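Local coordinates for UspA1 (Moraxella catarrhalis, PDB 3NTN), which is a trimeric autotransporter adhesin of the outer membrane, whose binding to fibronectin and the receptor CEACAM1 probably serves attachment to host cells, at residues D38-G43 / G53-G58; K74-G79 / N88-K93; N81-G86 / N97-G102. All blocks are in the same frame, centred on the assembly; numbering follows the deposited sequence.

Interaction 1 (D38-G43 / G53-G58)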
ATOM      1  N   ASP B  38      -6.242  22.332 -21.936  1.00 53.33           N
ATOM      2  CA  ASP B  38      -7.036  21.192 -21.464  1.00 52.77           C
ATOM      3  C   ASP B  38      -7.085  21.079 -19.927  1.00 51.22           C
ATOM      4  O   ASP B  38      -7.302  19.955 -19.381  1.00 50.92           O
ATOM      5  CB  ASP B  38      -6.495  19.848 -22.037  1.00 53.31           C
ATOM      6  CG  ASP B  38      -6.344  19.854 -23.553  1.00 57.32           C
ATOM      7  OD1 ASP B  38      -7.133  20.536 -24.205  1.00 59.87           O
ATOM      8  OD2 ASP B  38      -5.444  19.157 -24.093  1.00 62.31           O
ATOM      9  N   SER B  39      -6.825  22.174 -19.204  1.00 50.37           N
ATOM     10  CA  SER B  39      -6.865  22.104 -17.731  1.00 48.89           C
ATOM     11  C   SER B  39      -8.332  22.185 -17.215  1.00 47.85           C
ATOM     12  O   SER B  39      -9.268  22.588 -17.936  1.00 46.92           O
ATOM     13  CB  SER B  39      -5.963  23.143 -17.074  1.00 49.22           C
ATOM     14  OG  SER B  39      -6.366  24.436 -17.458  1.00 50.51           O
ATOM     15  N   THR B  40      -8.532  21.747 -15.988  1.00 46.05           N
ATOM     16  CA  THR B  40      -9.890  21.678 -15.464  1.00 45.79           C
ATOM     17  C   THR B  40      -9.920  21.999 -13.974  1.00 45.45           C
ATOM     18  O   THR B  40      -9.183  21.422 -13.182  1.00 43.68           O
ATOM     19  CB  THR B  40     -10.506  20.258 -15.666  1.00 44.35           C
ATOM     20  OG1 THR B  40     -10.578  19.943 -17.044  1.00 46.65           O
ATOM     21  CG2 THR B  40     -11.893  20.171 -15.089  1.00 44.16           C
ATOM     22  N   ILE B  41     -10.798  22.908 -13.597  1.00 46.44           N
ATOM     23  CA  ILE B  41     -11.105  23.051 -12.173  1.00 46.62           C
ATOM     24  C   ILE B  41     -12.587  22.804 -12.002  1.00 46.58           C
ATOM     25  O   ILE B  41     -13.405  23.430 -12.653  1.00 47.61           O
ATOM     26  CB  ILE B  41     -10.653  24.383 -11.609  1.00 47.21           C
ATOM     27  CG1 ILE B  41      -9.133  24.520 -11.767  1.00 48.01           C
ATOM     28  CG2 ILE B  41     -11.089  24.550 -10.145  1.00 45.22           C
ATOM     29  CD1 ILE B  41      -8.638  25.932 -11.725  1.00 46.90           C
ATOM     30  N   ALA B  42     -12.911  21.811 -11.190  1.00 46.28           N
ATOM     31  CA  ALA B  42     -14.262  21.410 -10.998  1.00 46.76           C
ATOM     32  C   ALA B  42     -14.997  22.463 -10.128  1.00 47.47           C
ATOM     33  O   ALA B  42     -16.195  22.657 -10.297  1.00 47.28           O
ATOM     34  CB  ALA B  42     -14.324  20.064 -10.350  1.00 45.25           C
ATOM     35  N   GLY B  43     -14.272  23.147  -9.233  1.00 47.28           N
ATOM     36  CA  GLY B  43     -14.911  24.049  -8.271  1.00 48.09           C
ATOM     37  C   GLY B  43     -14.095  24.258  -7.015  1.00 49.43           C
ATOM     38  O   GLY B  43     -12.938  23.833  -6.909  1.00 49.08           O
ATOM     39  N   GLY B  53      -3.682  19.285 -19.187  1.00 48.63           N
ATOM     40  CA  GLY B  53      -4.533  18.153 -18.891  1.00 46.33           C
ATOM     41  C   GLY B  53      -4.701  17.928 -17.393  1.00 45.46           C
ATOM     42  O   GLY B  53      -5.072  16.824 -16.949  1.00 44.26           O
ATOM     43  N   SER B  54      -4.447  18.978 -16.624  1.00 44.08           N
ATOM     44  CA  SER B  54      -4.496  18.917 -15.202  1.00 43.39           C
ATOM     45  C   SER B  54      -5.922  19.051 -14.619  1.00 43.53           C
ATOM     46  O   SER B  54      -6.886  19.392 -15.291  1.00 44.33           O
ATOM     47  CB  SER B  54      -3.575  19.991 -14.589  1.00 44.03           C
ATOM     48  OG  SER B  54      -4.039  21.299 -14.915  1.00 46.51           O
ATOM     49  N   PHE B  55      -6.052  18.736 -13.351  1.00 41.89           N
ATOM     50  CA  PHE B  55      -7.331  18.706 -12.742  1.00 41.76           C
ATOM     51  C   PHE B  55      -7.164  19.058 -11.274  1.00 41.00           C
ATOM     52  O   PHE B  55      -6.334  18.479 -10.602  1.00 41.39           O
ATOM     53  CB  PHE B  55      -7.976  17.325 -12.900  1.00 41.98           C
ATOM     54  CG  PHE B  55      -9.292  17.207 -12.189  1.00 43.20           C
ATOM     55  CD1 PHE B  55     -10.466  17.649 -12.780  1.00 45.26           C
ATOM     56  CD2 PHE B  55      -9.342  16.704 -10.878  1.00 43.84           C
ATOM     57  CE1 PHE B  55     -11.759  17.567 -12.070  1.00 45.16           C
ATOM     58  CE2 PHE B  55     -10.581  16.609 -10.168  1.00 44.88           C
ATOM     59  CZ  PHE B  55     -11.795  17.046 -10.776  1.00 45.99           C
ATOM     60  N   ALA B  56      -7.922  20.042 -10.795  1.00 41.09           N
ATOM     61  CA  ALA B  56      -7.933  20.404  -9.365  1.00 40.33           C
ATOM     62  C   ALA B  56      -9.374  20.561  -8.941  1.00 40.72           C
ATOM     63  O   ALA B  56     -10.215  20.946  -9.735  1.00 41.06           O
ATOM     64  CB  ALA B  56      -7.151  21.742  -9.124  1.00 40.67           C
ATOM     65  N   ALA B  57      -9.687  20.206  -7.690  1.00 41.42           N
ATOM     66  CA  ALA B  57     -10.965  20.622  -7.063  1.00 40.99           C
ATOM     67  C   ALA B  57     -10.758  20.773  -5.550  1.00 40.45           C
ATOM     68  O   ALA B  57      -9.959  20.063  -4.981  1.00 40.55           O
ATOM     69  CB  ALA B  57     -12.028  19.599  -7.370  1.00 40.41           C
ATOM     70  N   GLY B  58     -11.491  21.662  -4.905  1.00 41.31           N
ATOM     71  CA  GLY B  58     -11.450  21.807  -3.464  1.00 41.24           C
ATOM     72  C   GLY B  58     -10.915  23.191  -3.135  1.00 42.65           C
ATOM     73  O   GLY B  58     -11.224  24.166  -3.826  1.00 41.65           O
TER
HETATM   74  O   HOH W   1      -8.507  18.516 -17.368  1.00 18.07           O
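Thr40 and Phe55 form a bridged pair on neighbouring parallel strands of the left-handed beta-roll that builds a YadA-like head, one coil of the chain laid on the next. The threonine methyl CG2 comes to the edge of the phenyl ring, near its plane, 3.7 Å from Phe55 CD1. It gets there because CG2 stands opposite the backbone N about chi1, which turns OG1 the other way, to the side of its own N. The ring, its CG likewise opposite the N (chi1 176°), reaches on to Ala42, whose CB lies 4.0 Å from Phe55 CZ. This face looks into the trimer: Phe55 packs on Phe55 of the third subunit and on Ala57 of the second. On the reverse face Ile41 and Ala56 pair inside the coil, where Ile41 packs on Ala34 and Ala49 and Ala56 on Asn61. At the start of the strands Ser54 OG lies 3.4 Å from Ser39 CB; each hydroxyl bonds back to a carbonyl of its own turn, Gly36 O for Ser39 and Gly51 O for Ser54. Between the strands the ladder runs from a weak, bent Thr40 N to Ser54 O bond to straighter ones from Ala56 N to Thr40 O and from Ala42 N to Ala56 O. At the corner, Gly58 N approaches Gly43 O from above the carbonyl plane, and both glycines adopt backbone angles that a side chain would hardly tolerate. A water bridges the coils where the ladder is weak: its distance to Thr40 OG1 is doubtfully short, but it donates to Asp38 O and Ser54 O, each at 2.8 Å.

Interaction 2 (K74-G79 / N88-K93)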
ATOM      1  N   LYS B  74      -5.261  22.106  -0.311  1.00 44.53           N
ATOM      2  CA  LYS B  74      -3.831  22.397  -0.226  1.00 47.52           C
ATOM      3  C   LYS B  74      -2.956  21.238  -0.758  1.00 46.52           C
ATOM      4  O   LYS B  74      -1.965  20.890  -0.150  1.00 47.24           O
ATOM      5  CB  LYS B  74      -3.387  22.743   1.213  1.00 49.65           C
ATOM      6  CG  LYS B  74      -3.117  24.226   1.523  1.00 53.88           C
ATOM      7  CD  LYS B  74      -3.471  24.531   3.017  1.00 59.17           C
ATOM      8  CE  LYS B  74      -3.893  25.994   3.268  1.00 63.40           C
ATOM      9  NZ  LYS B  74      -5.383  26.278   3.056  1.00 66.50           N
ATOM     10  N   ASN B  75      -3.340  20.671  -1.894  1.00 44.40           N
ATOM     11  CA  ASN B  75      -2.450  19.806  -2.661  1.00 45.04           C
ATOM     12  C   ASN B  75      -1.713  20.623  -3.726  1.00 45.90           C
ATOM     13  O   ASN B  75      -2.357  21.185  -4.610  1.00 46.72           O
ATOM     14  CB  ASN B  75      -3.224  18.684  -3.271  1.00 41.95           C
ATOM     15  CG  ASN B  75      -3.918  17.842  -2.221  1.00 44.81           C
ATOM     16  OD1 ASN B  75      -3.271  17.026  -1.561  1.00 44.28           O
ATOM     17  ND2 ASN B  75      -5.230  18.047  -2.036  1.00 39.63           N
ATOM     18  N   THR B  76      -0.392  20.734  -3.605  1.00 47.25           N
ATOM     19  CA  THR B  76       0.447  21.433  -4.579  1.00 48.35           C
ATOM     20  C   THR B  76       1.230  20.397  -5.411  1.00 48.65           C
ATOM     21  O   THR B  76       2.057  19.664  -4.857  1.00 49.21           O
ATOM     22  CB  THR B  76       1.462  22.335  -3.886  1.00 50.97           C
ATOM     23  OG1 THR B  76       0.805  23.240  -2.954  1.00 49.53           O
ATOM     24  CG2 THR B  76       2.296  23.122  -4.939  1.00 52.15           C
ATOM     25  N   ILE B  77       0.994  20.372  -6.727  1.00 48.43           N
ATOM     26  CA  ILE B  77       1.760  19.509  -7.611  1.00 48.09           C
ATOM     27  C   ILE B  77       2.509  20.313  -8.648  1.00 50.68           C
ATOM     28  O   ILE B  77       1.898  20.992  -9.435  1.00 52.24           O
ATOM     29  CB  ILE B  77       0.885  18.534  -8.352  1.00 47.52           C
ATOM     30  CG1 ILE B  77       0.224  17.599  -7.352  1.00 44.98           C
ATOM     31  CG2 ILE B  77       1.730  17.694  -9.226  1.00 47.57           C
ATOM     32  CD1 ILE B  77      -0.937  17.002  -7.910  1.00 48.82           C
ATOM     33  N   GLU B  78       3.841  20.229  -8.631  1.00 51.21           N
ATOM     34  CA  GLU B  78       4.663  20.978  -9.546  1.00 54.21           C
ATOM     35  C   GLU B  78       5.614  20.002 -10.263  1.00 54.31           C
ATOM     36  O   GLU B  78       6.547  20.416 -10.884  1.00 56.74           O
ATOM     37  CB  GLU B  78       5.420  22.083  -8.793  1.00 55.25           C
ATOM     38  CG  GLU B  78       4.590  23.345  -8.414  1.00 58.47           C
ATOM     39  CD  GLU B  78       5.113  24.123  -7.150  1.00 62.30           C
ATOM     40  OE1 GLU B  78       6.059  23.647  -6.437  1.00 60.90           O
ATOM     41  OE2 GLU B  78       4.525  25.201  -6.847  1.00 60.40           O
ATOM     42  N   GLY B  79       5.359  18.700 -10.171  1.00 52.56           N
ATOM     43  CA  GLY B  79       6.252  17.691 -10.786  1.00 53.23           C
ATOM     44  C   GLY B  79       5.432  16.891 -11.757  1.00 52.92           C
ATOM     45  O   GLY B  79       4.274  16.593 -11.458  1.00 50.34           O
ATOM     46  N   ASN B  88      -2.986  19.120   2.474  1.00 52.11           N
ATOM     47  CA  ASN B  88      -1.585  19.561   2.721  1.00 53.48           C
ATOM     48  C   ASN B  88      -0.533  18.550   2.203  1.00 51.07           C
ATOM     49  O   ASN B  88       0.136  17.873   2.988  1.00 52.49           O
ATOM     50  CB  ASN B  88      -1.339  19.852   4.226  1.00 55.70           C
ATOM     51  CG  ASN B  88      -2.289  20.887   4.787  1.00 63.54           C
ATOM     52  OD1 ASN B  88      -2.128  22.093   4.541  1.00 70.51           O
ATOM     53  ND2 ASN B  88      -3.274  20.436   5.585  1.00 68.93           N
ATOM     54  N   ASN B  89      -0.403  18.426   0.897  1.00 48.74           N
ATOM     55  CA  ASN B  89       0.599  17.562   0.290  1.00 47.84           C
ATOM     56  C   ASN B  89       1.311  18.438  -0.768  1.00 49.01           C
ATOM     57  O   ASN B  89       0.700  19.379  -1.290  1.00 50.51           O
ATOM     58  CB  ASN B  89      -0.037  16.334  -0.369  1.00 44.84           C
ATOM     59  CG  ASN B  89      -0.888  15.494   0.610  1.00 46.07           C
ATOM     60  OD1 ASN B  89      -0.406  15.066   1.665  1.00 43.56           O
ATOM     61  ND2 ASN B  89      -2.142  15.225   0.233  1.00 38.90           N
ATOM     62  N   THR B  90       2.594  18.187  -1.025  1.00 48.69           N
ATOM     63  CA  THR B  90       3.346  18.962  -2.009  1.00 49.30           C
ATOM     64  C   THR B  90       4.248  18.016  -2.792  1.00 49.17           C
ATOM     65  O   THR B  90       4.939  17.222  -2.167  1.00 48.16           O
ATOM     66  CB  THR B  90       4.251  20.014  -1.354  1.00 52.26           C
ATOM     67  OG1 THR B  90       3.466  20.918  -0.551  1.00 54.83           O
ATOM     68  CG2 THR B  90       5.072  20.797  -2.431  1.00 52.36           C
ATOM     69  N   VAL B  91       4.235  18.125  -4.143  1.00 48.62           N
ATOM     70  CA  VAL B  91       5.219  17.487  -5.051  1.00 47.64           C
ATOM     71  C   VAL B  91       5.905  18.618  -5.792  1.00 50.71           C
ATOM     72  O   VAL B  91       5.253  19.400  -6.444  1.00 52.57           O
ATOM     73  CB  VAL B  91       4.533  16.476  -6.087  1.00 46.50           C
ATOM     74  CG1 VAL B  91       5.569  15.829  -7.102  1.00 42.13           C
ATOM     75  CG2 VAL B  91       3.774  15.386  -5.364  1.00 41.66           C
ATOM     76  N   LYS B  92       7.223  18.717  -5.689  1.00 53.18           N
ATOM     77  CA  LYS B  92       7.963  19.865  -6.212  1.00 55.35           C
ATOM     78  C   LYS B  92       8.455  19.518  -7.609  1.00 56.73           C
ATOM     79  O   LYS B  92       8.460  18.359  -7.995  1.00 55.87           O
ATOM     80  CB  LYS B  92       9.167  20.195  -5.310  1.00 57.91           C
ATOM     81  CG  LYS B  92       8.874  20.783  -3.934  1.00 57.94           C
ATOM     82  CD  LYS B  92      10.144  21.286  -3.254  0.10 59.46           C
ATOM     83  CE  LYS B  92       9.837  21.940  -1.913  0.10 59.72           C
ATOM     84  NZ  LYS B  92      11.053  22.510  -1.262  0.10 62.32           N
ATOM     85  N   LYS B  93       8.848  20.534  -8.363  1.00 60.35           N
ATOM     86  CA  LYS B  93       9.427  20.415  -9.706  1.00 63.01           C
ATOM     87  C   LYS B  93      10.633  19.485  -9.644  1.00 64.28           C
ATOM     88  O   LYS B  93      11.479  19.658  -8.783  1.00 65.57           O
ATOM     89  CB  LYS B  93       9.850  21.824 -10.135  1.00 66.48           C
ATOM     90  CG  LYS B  93      10.069  22.065 -11.622  1.00 71.13           C
ATOM     91  CD  LYS B  93      11.073  23.232 -11.878  1.00 74.94           C
ATOM     92  CE  LYS B  93      11.153  23.544 -13.375  1.00 78.70           C
ATOM     93  NZ  LYS B  93      12.228  24.483 -13.783  1.00 84.80           N
TER
HETATM   94  O   HOH W   2       0.439  22.303  -0.441  1.00 30.67           O
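Asn89 ND2 gives hydrogen bonds to two acceptors, Asn75 OD1 at 2.8 Å and Gly102 O at a corner of the coil. The carboxamides of Asn75 and Asn89 lie side by side, pointing the same way, with their planes 33° apart; the donor arrives nearly along the C=O axis, although the acceptor sits 21° out of the Asn89 amide plane. Both side chains swing CG to the flank of their own backbone N, which keeps the amides in step. Further bonds use the remaining groups: Asn75 ND2 reaches Gly86 O, and Asn89 OD1 accepts from Thr105 OG1. This is an asparagine ladder inside the beta-roll, climbing from coil to coil beside Ala84.

The parallel backbone bonds include Thr76 N to Asn89 O at 2.9 Å, Val91 N to Thr76 O at 2.8 Å and Glu78 N to Val91 O at 2.7 Å. Ile77 CG2 and Val91 CB meet loosely on the asparagine face. On the reverse face Thr76 and Thr90 lie side by side in register, and a water joins Lys74 O to Thr76 OG1 (2.7 Å from the water), with a weak bond to Thr90 OG1. At the edge the Lys74 chain runs alongside Asn88, its CD 3.2 Å from Asn88 OD1.

The chemistry implies a sheet with two characters: buried amides, satisfied by one another and by corner carbonyls, inside, and threonines bridged by water outside, flanked by lysine and glutamate side chains.

Interaction 3 (N81-G86 / N97-G102)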
ATOM      1  N   ASN B  81       3.333  14.252 -14.013  1.00 53.82           N
ATOM      2  CA  ASN B  81       2.686  12.932 -13.896  1.00 52.27           C
ATOM      3  C   ASN B  81       2.529  12.509 -12.433  1.00 49.27           C
ATOM      4  O   ASN B  81       2.723  11.356 -12.062  1.00 50.02           O
ATOM      5  CB  ASN B  81       3.414  11.892 -14.787  1.00 55.28           C
ATOM      6  CG  ASN B  81       3.334  12.252 -16.295  1.00 60.07           C
ATOM      7  OD1 ASN B  81       2.294  12.704 -16.761  1.00 64.71           O
ATOM      8  ND2 ASN B  81       4.426  12.054 -17.050  1.00 65.99           N
ATOM      9  N   SER B  82       2.179  13.473 -11.599  1.00 46.34           N
ATOM     10  CA  SER B  82       2.034  13.258 -10.197  1.00 44.21           C
ATOM     11  C   SER B  82       0.608  13.496  -9.812  1.00 42.97           C
ATOM     12  O   SER B  82      -0.116  14.197 -10.543  1.00 43.45           O
ATOM     13  CB  SER B  82       2.931  14.213  -9.418  1.00 43.37           C
ATOM     14  OG  SER B  82       4.244  13.778  -9.547  1.00 44.43           O
ATOM     15  N   VAL B  83       0.233  12.908  -8.672  1.00 41.26           N
ATOM     16  CA  VAL B  83      -1.131  12.955  -8.110  1.00 40.52           C
ATOM     17  C   VAL B  83      -1.030  13.282  -6.612  1.00 40.15           C
ATOM     18  O   VAL B  83      -0.169  12.754  -5.936  1.00 41.14           O
ATOM     19  CB  VAL B  83      -1.824  11.582  -8.352  1.00 40.79           C
ATOM     20  CG1 VAL B  83      -3.179  11.440  -7.589  1.00 37.86           C
ATOM     21  CG2 VAL B  83      -1.993  11.352  -9.853  1.00 41.46           C
ATOM     22  N   ALA B  84      -1.889  14.151  -6.094  1.00 41.06           N
ATOM     23  CA  ALA B  84      -2.067  14.278  -4.643  1.00 40.48           C
ATOM     24  C   ALA B  84      -3.551  14.394  -4.333  1.00 41.75           C
ATOM     25  O   ALA B  84      -4.217  15.335  -4.789  1.00 43.56           O
ATOM     26  CB  ALA B  84      -1.377  15.501  -4.129  1.00 40.94           C
ATOM     27  N   ILE B  85      -4.064  13.486  -3.494  1.00 41.20           N
ATOM     28  CA  ILE B  85      -5.440  13.536  -3.102  1.00 39.70           C
ATOM     29  C   ILE B  85      -5.427  13.506  -1.606  1.00 41.46           C
ATOM     30  O   ILE B  85      -4.771  12.640  -1.017  1.00 42.14           O
ATOM     31  CB  ILE B  85      -6.222  12.356  -3.688  1.00 39.32           C
ATOM     32  CG1 ILE B  85      -6.182  12.419  -5.232  1.00 39.28           C
ATOM     33  CG2 ILE B  85      -7.742  12.313  -3.166  1.00 35.64           C
ATOM     34  CD1 ILE B  85      -6.721  11.144  -5.896  1.00 43.75           C
ATOM     35  N   GLY B  86      -6.164  14.436  -0.988  1.00 42.52           N
ATOM     36  CA  GLY B  86      -6.303  14.518   0.463  1.00 43.12           C
ATOM     37  C   GLY B  86      -6.030  15.959   0.859  1.00 45.71           C
ATOM     38  O   GLY B  86      -6.677  16.831   0.348  1.00 46.90           O
ATOM     39  N   ASN B  97       6.228  11.462 -11.173  1.00 52.11           N
ATOM     40  CA  ASN B  97       5.572  10.168 -10.943  1.00 50.77           C
ATOM     41  C   ASN B  97       5.378   9.820  -9.494  1.00 48.16           C
ATOM     42  O   ASN B  97       5.587   8.676  -9.088  1.00 47.49           O
ATOM     43  CB  ASN B  97       6.309   9.030 -11.663  1.00 53.58           C
ATOM     44  CG  ASN B  97       6.256   9.180 -13.148  1.00 56.66           C
ATOM     45  OD1 ASN B  97       7.244   9.521 -13.755  1.00 61.91           O
ATOM     46  ND2 ASN B  97       5.081   8.960 -13.746  1.00 59.57           N
ATOM     47  N   VAL B  98       4.978  10.816  -8.718  1.00 45.56           N
ATOM     48  CA  VAL B  98       4.820  10.614  -7.305  1.00 44.18           C
ATOM     49  C   VAL B  98       3.330  10.652  -6.986  1.00 41.61           C
ATOM     50  O   VAL B  98       2.605  11.459  -7.549  1.00 40.67           O
ATOM     51  CB  VAL B  98       5.595  11.645  -6.536  1.00 45.04           C
ATOM     52  CG1 VAL B  98       5.248  11.581  -5.030  1.00 43.61           C
ATOM     53  CG2 VAL B  98       7.116  11.508  -6.834  1.00 46.86           C
ATOM     54  N   PHE B  99       2.870   9.703  -6.163  1.00 40.54           N
ATOM     55  CA  PHE B  99       1.436   9.522  -5.900  1.00 38.50           C
ATOM     56  C   PHE B  99       1.185   9.565  -4.431  1.00 37.17           C
ATOM     57  O   PHE B  99       1.775   8.784  -3.711  1.00 36.57           O
ATOM     58  CB  PHE B  99       0.944   8.202  -6.503  1.00 38.55           C
ATOM     59  CG  PHE B  99       1.215   8.112  -8.009  1.00 41.29           C
ATOM     60  CD1 PHE B  99       0.262   8.582  -8.940  1.00 38.77           C
ATOM     61  CD2 PHE B  99       2.451   7.644  -8.487  1.00 40.37           C
ATOM     62  CE1 PHE B  99       0.514   8.547 -10.310  1.00 39.27           C
ATOM     63  CE2 PHE B  99       2.729   7.599  -9.876  1.00 40.67           C
ATOM     64  CZ  PHE B  99       1.767   8.075 -10.787  1.00 40.63           C
ATOM     65  N   ILE B 100       0.279  10.459  -4.016  1.00 36.75           N
ATOM     66  CA  ILE B 100      -0.055  10.647  -2.614  1.00 36.36           C
ATOM     67  C   ILE B 100      -1.547  10.459  -2.358  1.00 36.71           C
ATOM     68  O   ILE B 100      -2.386  11.095  -2.963  1.00 37.69           O
ATOM     69  CB  ILE B 100       0.349  12.083  -2.153  1.00 37.60           C
ATOM     70  CG1 ILE B 100       1.855  12.336  -2.456  1.00 37.41           C
ATOM     71  CG2 ILE B 100       0.041  12.249  -0.681  1.00 36.63           C
ATOM     72  CD1 ILE B 100       2.307  13.787  -2.238  1.00 37.12           C
ATOM     73  N   LEU B 101      -1.894   9.549  -1.456  1.00 37.32           N
ATOM     74  CA  LEU B 101      -3.268   9.487  -0.970  1.00 37.75           C
ATOM     75  C   LEU B 101      -3.108   9.586   0.540  1.00 38.21           C
ATOM     76  O   LEU B 101      -2.691   8.624   1.171  1.00 38.71           O
ATOM     77  CB  LEU B 101      -3.955   8.168  -1.416  1.00 38.28           C
ATOM     78  CG  LEU B 101      -5.381   7.911  -0.891  1.00 37.10           C
ATOM     79  CD1 LEU B 101      -6.359   8.949  -1.411  1.00 35.64           C
ATOM     80  CD2 LEU B 101      -5.863   6.510  -1.218  1.00 35.89           C
ATOM     81  N   GLY B 102      -3.345  10.768   1.099  1.00 38.51           N
ATOM     82  CA  GLY B 102      -2.837  11.082   2.422  1.00 39.46           C
ATOM     83  C   GLY B 102      -3.001  12.548   2.757  1.00 41.56           C
ATOM     84  O   GLY B 102      -3.602  13.320   1.973  1.00 42.63           O
TER
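Val83 and Phe99, facing each other on adjacent strands of the left-handed parallel beta-roll, head the apolar contacts. The phenyl ring slants across the valine, and Val83 CG2 lies 3.7 Å from Phe99 CD1. A chi1 of -57°, with CG pointing away from the residue's own carbonyl, sets the ring there, and its far end comes to the backbone of the preceding turn, with Phe99 CZ 3.6 Å from Asn81 O. Further along the same face Ile85 meets Leu101, methyl to methyl, CG2 of Ile85 to CD1 of Leu101 at 4.0 Å. These four side chains look to the trimer interior: Val83 packs on Leu101 of the second subunit, while Ile85 and Leu101 pack on Val83 of the third. On the reverse face Ala84 and Ile100 turn into the coil, where Asn89 and Val91 on strand 89-91 lie against Ile100.

The backbone bonds form a regular parallel ladder. Val83 N gives to Val98 O and Ile85 N to Ile100 O, each at 3.0 Å; Ile100 N gives back to Val83 O, and Gly102 N to Ile85 O. At the corner where the chain leaves the sheet, Gly86 CA makes a CA-H...O contact of 3.3 Å with Gly102 O.

Polar side chains gather at the start of the strands. Asn81 sends OD1 to Asn67 of the coil before, while its CB packs on Asn97 ND2, which has a weak bond to Ser103 of the second subunit. Ser82 OG, which also bonds to Glu80 O, replaces a carbonyl as the first rung: Val98 N points at it over 3.2 Å, with an angle of 168° at the hydrogen.

Overall arrangement
Interactions 1 and 3 lie in one long parallel sheet of the roll, their centres about 15 Å apart, and both are buried with an apolar face turned to the other subunits. Interaction 2 belongs to a separate sheet of the same coils, touches no other chain and is only partly buried, so its outer face carries threonine, lysine and glutamate. Interactions 2 and 3 alternate along the chain, their centres about 8 Å apart, and meet across the coil interior, with Ile77 and Val91 of the former against Ala84 and Ser82 of the latter. The coil interior thus mixes aliphatic side chains with asparagine amides, while the trimer-facing side is largely aromatic and aliphatic.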